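Local coordinates for protein internalin C2 (Listeria monocytogenes serotype 4b str. F2365, PDB 4FHO) that probably takes part in adhesion to and invasion of host cells, offering an elongated leucine-rich-repeat surface for recognising other proteins, at residues A[21-26]-A[57-62]; A[75-80]-A[97-102]; A[29-34]-A[47-52]. One frame throughout, in Å; residues are numbered along the deposited sequence.

Interaction 1. Residues A[21-26]-A[57-62]; sequences DPALAN and TGVTTI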
ATOM      1  N   ASP A  21       6.236 -18.147 -11.426  1.00 61.10           N
ATOM      2  CA  ASP A  21       6.022 -17.039 -12.360  1.00 62.94           C
ATOM      3  C   ASP A  21       7.363 -16.635 -13.017  1.00 62.62           C
ATOM      4  O   ASP A  21       8.247 -16.182 -12.302  1.00 62.59           O
ATOM      5  CB  ASP A  21       5.412 -15.843 -11.636  1.00 58.12           C
ATOM      6  CG  ASP A  21       4.890 -14.810 -12.579  1.00 61.30           C
ATOM      7  OD1 ASP A  21       5.721 -14.073 -13.161  1.00 68.61           O
ATOM      8  OD2 ASP A  21       3.646 -14.718 -12.724  1.00 70.10           O
ATOM      9  N   PRO A  22       7.503 -16.772 -14.361  1.00 63.60           N
ATOM     10  CA  PRO A  22       8.789 -16.432 -15.017  1.00 64.77           C
ATOM     11  C   PRO A  22       9.291 -15.000 -14.796  1.00 58.04           C
ATOM     12  O   PRO A  22      10.503 -14.809 -14.630  1.00 56.22           O
ATOM     13  CB  PRO A  22       8.517 -16.690 -16.509  1.00 66.62           C
ATOM     14  CG  PRO A  22       7.399 -17.657 -16.522  1.00 72.79           C
ATOM     15  CD  PRO A  22       6.535 -17.269 -15.355  1.00 65.75           C
ATOM     16  N   ALA A  23       8.379 -14.025 -14.765  1.00 58.82           N
ATOM     17  CA  ALA A  23       8.745 -12.618 -14.485  1.00 59.13           C
ATOM     18  C   ALA A  23       9.328 -12.442 -13.086  1.00 62.86           C
ATOM     19  O   ALA A  23      10.347 -11.765 -12.904  1.00 58.66           O
ATOM     20  CB  ALA A  23       7.543 -11.693 -14.666  1.00 60.22           C
ATOM     21  N   LEU A  24       8.705 -13.071 -12.102  1.00 55.45           N
ATOM     22  CA  LEU A  24       9.181 -12.970 -10.724  1.00 56.01           C
ATOM     23  C   LEU A  24      10.468 -13.775 -10.520  1.00 55.44           C
ATOM     24  O   LEU A  24      11.377 -13.308  -9.834  1.00 55.11           O
ATOM     25  CB  LEU A  24       8.099 -13.392  -9.727  1.00 58.67           C
ATOM     26  CG  LEU A  24       8.306 -12.953  -8.278  1.00 61.79           C
ATOM     27  CD1 LEU A  24       8.334 -11.434  -8.180  1.00 59.64           C
ATOM     28  CD2 LEU A  24       7.208 -13.517  -7.392  1.00 61.84           C
ATOM     29  N   ALA A  25      10.532 -14.954 -11.141  1.00 55.83           N
ATOM     30  CA  ALA A  25      11.754 -15.757 -11.259  1.00 59.74           C
ATOM     31  C   ALA A  25      12.908 -14.937 -11.803  1.00 58.75           C
ATOM     32  O   ALA A  25      14.005 -14.988 -11.254  1.00 60.18           O
ATOM     33  CB  ALA A  25      11.523 -16.964 -12.162  1.00 60.11           C
ATOM     34  N   ASN A  26      12.654 -14.166 -12.868  1.00 60.60           N
ATOM     35  CA  ASN A  26      13.686 -13.303 -13.459  1.00 60.25           C
ATOM     36  C   ASN A  26      14.184 -12.247 -12.465  1.00 59.60           C
ATOM     37  O   ASN A  26      15.385 -11.978 -12.398  1.00 62.21           O
ATOM     38  CB  ASN A  26      13.182 -12.630 -14.752  1.00 69.28           C
ATOM     39  CG  ASN A  26      14.275 -11.854 -15.464  1.00 69.62           C
ATOM     40  OD1 ASN A  26      15.221 -12.441 -15.977  1.00 72.91           O
ATOM     41  ND2 ASN A  26      14.172 -10.533 -15.455  1.00 71.14           N
ATOM     42  N   THR A  57       5.642  -6.323 -15.610  1.00 52.40           N
ATOM     43  CA  THR A  57       6.289  -7.483 -16.246  1.00 55.87           C
ATOM     44  C   THR A  57       5.379  -8.707 -16.364  1.00 53.83           C
ATOM     45  O   THR A  57       5.855  -9.787 -16.671  1.00 52.59           O
ATOM     46  CB  THR A  57       7.568  -7.890 -15.486  1.00 55.01           C
ATOM     47  OG1 THR A  57       7.233  -8.147 -14.102  1.00 56.00           O
ATOM     48  CG2 THR A  57       8.631  -6.796 -15.564  1.00 62.99           C
ATOM     49  N   GLY A  58       4.083  -8.536 -16.152  1.00 53.11           N
ATOM     50  CA  GLY A  58       3.133  -9.614 -16.324  1.00 57.14           C
ATOM     51  C   GLY A  58       3.118 -10.667 -15.228  1.00 52.95           C
ATOM     52  O   GLY A  58       2.723 -11.773 -15.501  1.00 50.11           O
ATOM     53  N   VAL A  59       3.472 -10.308 -13.987  1.00 55.01           N
ATOM     54  CA  VAL A  59       3.423 -11.245 -12.842  1.00 51.19           C
ATOM     55  C   VAL A  59       1.960 -11.590 -12.527  1.00 49.39           C
ATOM     56  O   VAL A  59       1.136 -10.706 -12.367  1.00 49.60           O
ATOM     57  CB  VAL A  59       4.093 -10.683 -11.569  1.00 53.04           C
ATOM     58  CG1 VAL A  59       3.947 -11.640 -10.377  1.00 53.25           C
ATOM     59  CG2 VAL A  59       5.561 -10.352 -11.840  1.00 49.44           C
ATOM     60  N   THR A  60       1.643 -12.875 -12.517  1.00 51.83           N
ATOM     61  CA  THR A  60       0.304 -13.380 -12.161  1.00 56.34           C
ATOM     62  C   THR A  60       0.237 -14.131 -10.834  1.00 63.17           C
ATOM     63  O   THR A  60      -0.851 -14.347 -10.338  1.00 60.91           O
ATOM     64  CB  THR A  60      -0.290 -14.261 -13.269  1.00 56.98           C
ATOM     65  OG1 THR A  60       0.540 -15.406 -13.501  1.00 55.74           O
ATOM     66  CG2 THR A  60      -0.393 -13.465 -14.528  1.00 54.91           C
ATOM     67  N   THR A  61       1.377 -14.538 -10.280  1.00 58.74           N
ATOM     68  CA  THR A  61       1.427 -15.192  -8.973  1.00 59.63           C
ATOM     69  C   THR A  61       2.741 -14.875  -8.279  1.00 58.50           C
ATOM     70  O   THR A  61       3.799 -14.847  -8.922  1.00 54.45           O
ATOM     71  CB  THR A  61       1.253 -16.722  -9.077  1.00 60.52           C
ATOM     72  OG1 THR A  61       1.430 -17.315  -7.784  1.00 63.46           O
ATOM     73  CG2 THR A  61       2.258 -17.330 -10.041  1.00 60.86           C
ATOM     74  N   ILE A  62       2.653 -14.646  -6.969  1.00 52.89           N
ATOM     75  CA  ILE A  62       3.818 -14.350  -6.134  1.00 52.86           C
ATOM     76  C   ILE A  62       4.208 -15.534  -5.245  1.00 57.47           C
ATOM     77  O   ILE A  62       4.903 -15.347  -4.254  1.00 56.00           O
ATOM     78  CB  ILE A  62       3.638 -13.042  -5.322  1.00 52.07           C
ATOM     79  CG1 ILE A  62       2.455 -13.113  -4.344  1.00 55.40           C
ATOM     80  CG2 ILE A  62       3.534 -11.868  -6.313  1.00 54.87           C
ATOM     81  CD1 ILE A  62       2.390 -11.966  -3.362  1.00 55.25           C
TER
HETATM   82  O   HOH W   1       5.889 -16.911  -8.789  1.00 58.06           O
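D21 sends one carboxylate oxygen to the backbone of 57-62 and keeps the other for its own helix. OD2 accepts T60 N at 2.7 Å with an N-H...O angle of 164°; the donor comes in on the syn side, 32° out of the carboxylate plane, and T61 N adds a weak bond to the same oxygen. With CG swung anti to the backbone N (chi1 -167°), OD1 turns back over the first helical turn, where A23 N and L24 N reach it through weak bonds. D21 is thus the N-cap of helix 22-31, in the N-terminal cap domain of the internalin, and its other oxygen ties that helix start to the loop that follows strand 51-53, the first of the parallel sheet. Aspartate suits this double duty, having two acceptors on a short arm; the surrounding amides and helix N-terminus probably favour its ionised form. A water joins D21 N to T61 O. Two residues on, the small A23 lets the chains come close: its CB lies 3.2 Å from T57 O and 3.7 Å from V59 CG2. L24 reaches further along the loop, laying its CD2 methyl 3.7 Å from I62 CA.

Interaction 2. Residues A[75-80]-A[97-102]; sequences ELKDNQ and ELSGNP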
ATOM      1  N   GLU A  75       8.016  -4.125  -4.915  1.00 49.44           N
ATOM      2  CA  GLU A  75       7.513  -3.220  -5.932  1.00 53.59           C
ATOM      3  C   GLU A  75       6.911  -4.092  -7.029  1.00 46.66           C
ATOM      4  O   GLU A  75       7.644  -4.695  -7.832  1.00 51.24           O
ATOM      5  CB  GLU A  75       8.650  -2.323  -6.448  1.00 57.38           C
ATOM      6  CG  GLU A  75       9.270  -1.442  -5.374  1.00 75.31           C
ATOM      7  CD  GLU A  75      10.444  -0.590  -5.865  1.00 87.53           C
ATOM      8  OE1 GLU A  75      11.093  -0.931  -6.885  1.00 77.61           O
ATOM      9  OE2 GLU A  75      10.725   0.434  -5.203  1.00 86.00           O
ATOM     10  N   LEU A  76       5.580  -4.164  -7.046  1.00 49.22           N
ATOM     11  CA  LEU A  76       4.839  -5.042  -7.957  1.00 49.00           C
ATOM     12  C   LEU A  76       3.730  -4.302  -8.700  1.00 49.28           C
ATOM     13  O   LEU A  76       2.737  -4.926  -9.127  1.00 51.19           O
ATOM     14  CB  LEU A  76       4.293  -6.243  -7.183  1.00 52.05           C
ATOM     15  CG  LEU A  76       5.324  -7.232  -6.627  1.00 56.49           C
ATOM     16  CD1 LEU A  76       4.681  -8.288  -5.733  1.00 52.61           C
ATOM     17  CD2 LEU A  76       6.133  -7.907  -7.723  1.00 54.22           C
ATOM     18  N   LYS A  77       3.927  -2.993  -8.909  1.00 51.95           N
ATOM     19  CA  LYS A  77       2.996  -2.148  -9.663  1.00 55.79           C
ATOM     20  C   LYS A  77       2.713  -2.683 -11.082  1.00 45.32           C
ATOM     21  O   LYS A  77       3.617  -3.169 -11.767  1.00 45.52           O
ATOM     22  CB  LYS A  77       3.485  -0.672  -9.724  1.00 61.52           C
ATOM     23  CG  LYS A  77       2.673   0.260 -10.620  1.00 68.28           C
ATOM     24  CD  LYS A  77       3.077   1.730 -10.477  1.00 73.09           C
ATOM     25  CE  LYS A  77       2.059   2.622 -11.170  1.00 69.14           C
ATOM     26  NZ  LYS A  77       2.563   4.003 -11.408  1.00 78.81           N
ATOM     27  N   ASP A  78       1.442  -2.586 -11.485  1.00 46.90           N
ATOM     28  CA  ASP A  78       0.997  -2.876 -12.862  1.00 48.15           C
ATOM     29  C   ASP A  78       1.254  -4.305 -13.322  1.00 43.95           C
ATOM     30  O   ASP A  78       1.676  -4.535 -14.426  1.00 49.46           O
ATOM     31  CB  ASP A  78       1.555  -1.842 -13.848  1.00 53.44           C
ATOM     32  CG  ASP A  78       0.953  -0.448 -13.652  1.00 57.87           C
ATOM     33  OD1 ASP A  78      -0.164  -0.319 -13.112  1.00 59.85           O
ATOM     34  OD2 ASP A  78       1.607   0.520 -14.075  1.00 63.32           O
ATOM     35  N   ASN A  79       0.991  -5.253 -12.426  1.00 47.92           N
ATOM     36  CA  ASN A  79       1.005  -6.673 -12.745  1.00 45.69           C
ATOM     37  C   ASN A  79      -0.447  -7.175 -12.690  1.00 49.34           C
ATOM     38  O   ASN A  79      -1.377  -6.361 -12.590  1.00 48.72           O
ATOM     39  CB  ASN A  79       1.981  -7.380 -11.803  1.00 48.41           C
ATOM     40  CG  ASN A  79       3.440  -7.097 -12.173  1.00 45.91           C
ATOM     41  OD1 ASN A  79       3.863  -7.394 -13.278  1.00 48.59           O
ATOM     42  ND2 ASN A  79       4.172  -6.457 -11.286  1.00 49.44           N
ATOM     43  N   GLN A  80      -0.650  -8.492 -12.760  1.00 45.66           N
ATOM     44  CA  GLN A  80      -1.992  -9.066 -12.721  1.00 48.35           C
ATOM     45  C   GLN A  80      -2.083 -10.077 -11.583  1.00 49.28           C
ATOM     46  O   GLN A  80      -2.528 -11.196 -11.769  1.00 50.25           O
ATOM     47  CB  GLN A  80      -2.355  -9.684 -14.077  1.00 50.59           C
ATOM     48  CG  GLN A  80      -2.417  -8.658 -15.212  1.00 54.28           C
ATOM     49  CD  GLN A  80      -1.055  -8.317 -15.779  1.00 54.87           C
ATOM     50  OE1 GLN A  80      -0.244  -9.202 -16.024  1.00 54.32           O
ATOM     51  NE2 GLN A  80      -0.778  -7.021 -15.937  1.00 51.07           N
ATOM     52  N   GLU A  97       4.153  -2.083  -2.767  1.00 50.62           N
ATOM     53  CA  GLU A  97       3.555  -1.358  -3.898  1.00 53.52           C
ATOM     54  C   GLU A  97       2.833  -2.361  -4.778  1.00 54.49           C
ATOM     55  O   GLU A  97       3.463  -3.159  -5.474  1.00 54.47           O
ATOM     56  CB  GLU A  97       4.615  -0.598  -4.698  1.00 55.12           C
ATOM     57  CG  GLU A  97       5.298   0.520  -3.900  1.00 70.13           C
ATOM     58  CD  GLU A  97       6.438   1.210  -4.667  1.00 82.62           C
ATOM     59  OE1 GLU A  97       6.360   1.343  -5.910  1.00 84.58           O
ATOM     60  OE2 GLU A  97       7.417   1.628  -4.021  1.00 77.34           O
ATOM     61  N   LEU A  98       1.504  -2.323  -4.720  1.00 53.88           N
ATOM     62  CA  LEU A  98       0.630  -3.241  -5.442  1.00 47.72           C
ATOM     63  C   LEU A  98      -0.328  -2.563  -6.405  1.00 50.50           C
ATOM     64  O   LEU A  98      -1.250  -3.220  -6.916  1.00 52.46           O
ATOM     65  CB  LEU A  98      -0.126  -4.088  -4.419  1.00 54.23           C
ATOM     66  CG  LEU A  98       0.705  -5.098  -3.632  1.00 60.45           C
ATOM     67  CD1 LEU A  98      -0.182  -5.713  -2.566  1.00 56.45           C
ATOM     68  CD2 LEU A  98       1.275  -6.165  -4.559  1.00 66.24           C
ATOM     69  N   SER A  99      -0.093  -1.274  -6.676  1.00 49.89           N
ATOM     70  CA  SER A  99      -0.889  -0.452  -7.604  1.00 49.86           C
ATOM     71  C   SER A  99      -1.186  -1.142  -8.956  1.00 53.06           C
ATOM     72  O   SER A  99      -0.285  -1.692  -9.565  1.00 50.35           O
ATOM     73  CB  SER A  99      -0.154   0.879  -7.859  1.00 54.03           C
ATOM     74  OG  SER A  99      -0.730   1.607  -8.936  1.00 61.44           O
ATOM     75  N   GLY A 100      -2.442  -1.100  -9.397  1.00 49.91           N
ATOM     76  CA  GLY A 100      -2.855  -1.663 -10.691  1.00 52.58           C
ATOM     77  C   GLY A 100      -3.197  -3.154 -10.721  1.00 55.89           C
ATOM     78  O   GLY A 100      -3.722  -3.625 -11.722  1.00 56.96           O
ATOM     79  N   ASN A 101      -2.912  -3.896  -9.641  1.00 49.32           N
ATOM     80  CA  ASN A 101      -3.176  -5.323  -9.586  1.00 47.19           C
ATOM     81  C   ASN A 101      -4.643  -5.578  -9.264  1.00 47.37           C
ATOM     82  O   ASN A 101      -5.188  -4.906  -8.410  1.00 46.22           O
ATOM     83  CB  ASN A 101      -2.292  -6.038  -8.540  1.00 49.89           C
ATOM     84  CG  ASN A 101      -0.850  -6.168  -8.987  1.00 47.83           C
ATOM     85  OD1 ASN A 101      -0.505  -7.068  -9.746  1.00 48.25           O
ATOM     86  ND2 ASN A 101       0.003  -5.257  -8.522  1.00 49.23           N
ATOM     87  N   PRO A 102      -5.272  -6.582  -9.902  1.00 49.71           N
ATOM     88  CA  PRO A 102      -6.699  -6.859  -9.644  1.00 50.60           C
ATOM     89  C   PRO A 102      -6.907  -7.603  -8.314  1.00 51.38           C
ATOM     90  O   PRO A 102      -7.318  -8.762  -8.315  1.00 55.76           O
ATOM     91  CB  PRO A 102      -7.080  -7.730 -10.852  1.00 49.29           C
ATOM     92  CG  PRO A 102      -5.852  -8.495 -11.117  1.00 51.02           C
ATOM     93  CD  PRO A 102      -4.740  -7.499 -10.924  1.00 53.77           C
TER
HETATM   94  O   HOH W   2       6.099  -0.865  -7.978  1.00 68.49           O
HETATM   95  O   HOH W   3      -1.555   1.624 -11.536  1.00 67.34           O
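N101 lays its side-chain amide across the backbone of N79, with OD1 only 2.9 Å from the carbonyl carbon N79 C, and spends both ends of the amide on main-chain partners. Its ND2 donates to L76 O at 2.8 Å (166°) and, within its own segment, to L98 O at 2.9 Å. Both acceptors lie in the amide plane, so the pair of bonds fixes the rotation of the group; OD1 is engaged by I81 N. N79 repeats the arrangement one coil earlier: its ND2 also reaches L76 O, from the opposite face of that carbonyl, and A54 O besides. Asparagine fits here because one flat group supplies donors and an acceptor to a backbone that turns away from the sheet.

Main-chain bonds set the parallel register, L76 N to E97 O and then D78 N to S99 O, the latter 2.7 Å long and almost straight at 173°. Glycine suits position 100, in the type II turn from L98 to N101, because phi is positive there. Inside, L76 and L98 lie side by side, with L76 CB 4.0 Å from L98 CD2. On the face of the sheet that carries them, E75 and E97 run the same way, their carboxylates turned 47° apart and OE2 to OE2 3.7 Å; with E95 close by, this acidic patch would probably raise the pKa values of its members. The aliphatic arm of K77 passes alongside S99, CE lying 3.7 Å from OG.

Leucines facing inward and an asparagine at the same place in each coil, bonded to its own and the preceding turn, are the hallmark of the leucine-rich repeat, here stacking two consecutive coils of the internalin solenoid.

Interaction 3. Residues A[29-34]-A[47-52]; sequences KTATGK and DGIATL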
ATOM      1  N   LYS A  29      16.424 -14.013  -9.843  1.00 60.67           N
ATOM      2  CA  LYS A  29      17.688 -14.285 -10.541  1.00 64.65           C
ATOM      3  C   LYS A  29      18.622 -13.077 -10.492  1.00 64.28           C
ATOM      4  O   LYS A  29      19.802 -13.226 -10.161  1.00 62.77           O
ATOM      5  CB  LYS A  29      17.407 -14.706 -11.995  1.00 68.44           C
ATOM      6  CG  LYS A  29      18.626 -15.068 -12.847  1.00 74.22           C
ATOM      7  CD  LYS A  29      18.416 -14.716 -14.316  1.00 72.78           C
ATOM      8  CE  LYS A  29      18.642 -13.232 -14.584  1.00 78.39           C
ATOM      9  NZ  LYS A  29      18.096 -12.807 -15.906  1.00 71.83           N
ATOM     10  N   THR A  30      18.086 -11.887 -10.783  1.00 63.79           N
ATOM     11  CA  THR A  30      18.871 -10.644 -10.723  1.00 68.67           C
ATOM     12  C   THR A  30      19.263 -10.275  -9.287  1.00 69.04           C
ATOM     13  O   THR A  30      20.419  -9.948  -9.032  1.00 72.20           O
ATOM     14  CB  THR A  30      18.120  -9.479 -11.400  1.00 61.56           C
ATOM     15  OG1 THR A  30      17.851  -9.843 -12.758  1.00 78.60           O
ATOM     16  CG2 THR A  30      18.937  -8.172 -11.376  1.00 70.95           C
ATOM     17  N   ALA A  31      18.300 -10.345  -8.365  1.00 63.49           N
ATOM     18  CA  ALA A  31      18.530 -10.031  -6.944  1.00 63.44           C
ATOM     19  C   ALA A  31      19.553 -10.957  -6.252  1.00 64.40           C
ATOM     20  O   ALA A  31      20.275 -10.504  -5.366  1.00 73.10           O
ATOM     21  CB  ALA A  31      17.217 -10.018  -6.177  1.00 59.82           C
ATOM     22  N   THR A  32      19.621 -12.224  -6.675  1.00 68.53           N
ATOM     23  CA  THR A  32      20.600 -13.205  -6.152  1.00 71.65           C
ATOM     24  C   THR A  32      21.919 -13.290  -6.950  1.00 74.31           C
ATOM     25  O   THR A  32      22.800 -14.092  -6.605  1.00 73.38           O
ATOM     26  CB  THR A  32      19.973 -14.623  -6.070  1.00 80.46           C
ATOM     27  OG1 THR A  32      19.540 -15.042  -7.372  1.00 76.22           O
ATOM     28  CG2 THR A  32      18.783 -14.638  -5.120  1.00 80.59           C
ATOM     29  N   GLY A  33      22.058 -12.472  -7.998  1.00 75.19           N
ATOM     30  CA  GLY A  33      23.244 -12.463  -8.849  1.00 76.17           C
ATOM     31  C   GLY A  33      23.467 -13.689  -9.726  1.00 78.22           C
ATOM     32  O   GLY A  33      24.562 -13.861 -10.243  1.00 78.90           O
ATOM     33  N   LYS A  34      22.440 -14.515  -9.935  1.00 77.81           N
ATOM     34  CA  LYS A  34      22.585 -15.749 -10.724  1.00 79.97           C
ATOM     35  C   LYS A  34      22.506 -15.488 -12.231  1.00 78.72           C
ATOM     36  O   LYS A  34      22.014 -14.441 -12.670  1.00 79.09           O
ATOM     37  CB  LYS A  34      21.541 -16.793 -10.300  1.00 83.01           C
ATOM     38  CG  LYS A  34      21.643 -17.227  -8.838  1.00 81.01           C
ATOM     39  CD  LYS A  34      22.888 -18.066  -8.549  1.00 87.19           C
ATOM     40  CE  LYS A  34      23.025 -18.386  -7.072  1.00 81.27           C
ATOM     41  NZ  LYS A  34      24.177 -19.296  -6.793  1.00 83.00           N
ATOM     42  N   ASP A  47      17.457 -15.299   1.771  1.00 73.33           N
ATOM     43  CA  ASP A  47      17.521 -14.435   2.975  1.00 73.48           C
ATOM     44  C   ASP A  47      18.303 -13.117   2.781  1.00 77.32           C
ATOM     45  O   ASP A  47      18.092 -12.175   3.550  1.00 72.09           O
ATOM     46  CB  ASP A  47      18.044 -15.217   4.207  1.00 80.73           C
ATOM     47  CG  ASP A  47      17.001 -16.185   4.807  1.00 83.92           C
ATOM     48  OD1 ASP A  47      15.781 -16.020   4.606  1.00 92.01           O
ATOM     49  OD2 ASP A  47      17.400 -17.128   5.506  1.00 87.08           O
ATOM     50  N   GLY A  48      19.177 -13.048   1.764  1.00 73.38           N
ATOM     51  CA  GLY A  48      19.882 -11.817   1.388  1.00 71.76           C
ATOM     52  C   GLY A  48      19.143 -10.847   0.461  1.00 69.25           C
ATOM     53  O   GLY A  48      19.686  -9.794   0.155  1.00 70.97           O
ATOM     54  N   ILE A  49      17.923 -11.183   0.013  1.00 63.73           N
ATOM     55  CA  ILE A  49      17.115 -10.267  -0.822  1.00 65.21           C
ATOM     56  C   ILE A  49      16.392  -9.273   0.091  1.00 65.56           C
ATOM     57  O   ILE A  49      15.462  -9.644   0.809  1.00 63.12           O
ATOM     58  CB  ILE A  49      16.093 -11.006  -1.727  1.00 60.43           C
ATOM     59  CG1 ILE A  49      16.812 -12.015  -2.629  1.00 65.32           C
ATOM     60  CG2 ILE A  49      15.314  -9.999  -2.589  1.00 56.56           C
ATOM     61  CD1 ILE A  49      15.908 -12.816  -3.536  1.00 61.73           C
ATOM     62  N   ALA A  50      16.817  -8.010   0.046  1.00 65.69           N
ATOM     63  CA  ALA A  50      16.198  -6.933   0.819  1.00 65.40           C
ATOM     64  C   ALA A  50      15.039  -6.281   0.061  1.00 67.00           C
ATOM     65  O   ALA A  50      14.024  -5.967   0.663  1.00 65.40           O
ATOM     66  CB  ALA A  50      17.244  -5.897   1.213  1.00 71.30           C
ATOM     67  N   THR A  51      15.212  -6.069  -1.247  1.00 63.11           N
ATOM     68  CA  THR A  51      14.224  -5.435  -2.117  1.00 66.27           C
ATOM     69  C   THR A  51      14.045  -6.242  -3.398  1.00 63.07           C
ATOM     70  O   THR A  51      15.010  -6.824  -3.913  1.00 62.60           O
ATOM     71  CB  THR A  51      14.627  -3.987  -2.488  1.00 71.99           C
ATOM     72  OG1 THR A  51      15.902  -3.986  -3.132  1.00 86.77           O
ATOM     73  CG2 THR A  51      14.715  -3.110  -1.248  1.00 72.99           C
ATOM     74  N   LEU A  52      12.806  -6.287  -3.886  1.00 62.29           N
ATOM     75  CA  LEU A  52      12.447  -7.014  -5.110  1.00 64.65           C
ATOM     76  C   LEU A  52      11.489  -6.128  -5.918  1.00 60.87           C
ATOM     77  O   LEU A  52      10.500  -5.619  -5.361  1.00 55.58           O
ATOM     78  CB  LEU A  52      11.819  -8.370  -4.756  1.00 59.93           C
ATOM     79  CG  LEU A  52      11.721  -9.460  -5.832  1.00 65.31           C
ATOM     80  CD1 LEU A  52      13.096  -9.861  -6.358  1.00 64.01           C
ATOM     81  CD2 LEU A  52      11.001 -10.685  -5.296  1.00 57.73           C
TER
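A31 meets I49 and L52 with no ring, amide or carboxylate of a side chain between them; the nearest flat group is the peptide carbonyl of T51, whose O stands 4.5 Å from A31 CB at the margin of the contact. What touches is aliphatic carbon against aliphatic carbon, mostly methyls. The single carbon of A31 faces the loop and is met from two directions, by CG2 of I49 at 4.1 Å and by CD1 of L52, also at 4.1 Å. Alanine suits this last turn of helix 22-31, since it lets the branched chains come up close to the helix backbone.

I49 presents a broad flank. CG2 stands anti to the backbone N (chi1 -57° for CG1), while CG1 and CD1 continue in an extended line, so that CD1 runs on to T32 CG2 at 3.8 Å and the two side chains cross obliquely. T32 is two-sided: its hydroxyl turns back to bond V28 O in the helix, which leaves the methyl to I49; the T32 side chain also touches I15 and V41. Isoleucine thus offers two branches, CG2 to A31 and the longer CG1-CD1 arm to T32, while threonine combines a hydroxyl for the helix with a methyl for the contact. L52, in the middle of strand 51-53, packs against helix 22-31, where L24, A27 and V28 also touch it, while I49 rests on V28 and L68.

Just past T32 the chain leaves the helix through a Schellman motif: K34 N returns to K29 O at 2.9 Å, G33 N returns to T30 O, and G33 takes the positive phi (69°) that glycine tolerates readily. The arrangement is that of a helical N-terminal cap seated on the opening strand of an internalin leucine-rich-repeat domain, consistent with the cap covering the N-terminal end of the repeat core.

Interactions 1 and 3 use opposite parts of helix 22-31, its start and its end, with centres about 14 Å apart; L24 and L52 touch between them. In sequence, both segments of interaction 3 fall between those of interaction 1, and interaction 2 comes afterwards. Interactions 1 and 3 together fasten the cap to the coil that begins with strand 51-53, the outermost strand of the parallel β-sheet at that end. Interaction 2, about 12 Å from interaction 1 and 20 Å from interaction 3, centre to centre, joins the next two coils. The connection is direct: Q80 N probably bonds V59 O, and E75 N probably bonds L52 O, consistent with cap and repeats forming one continuous solenoid.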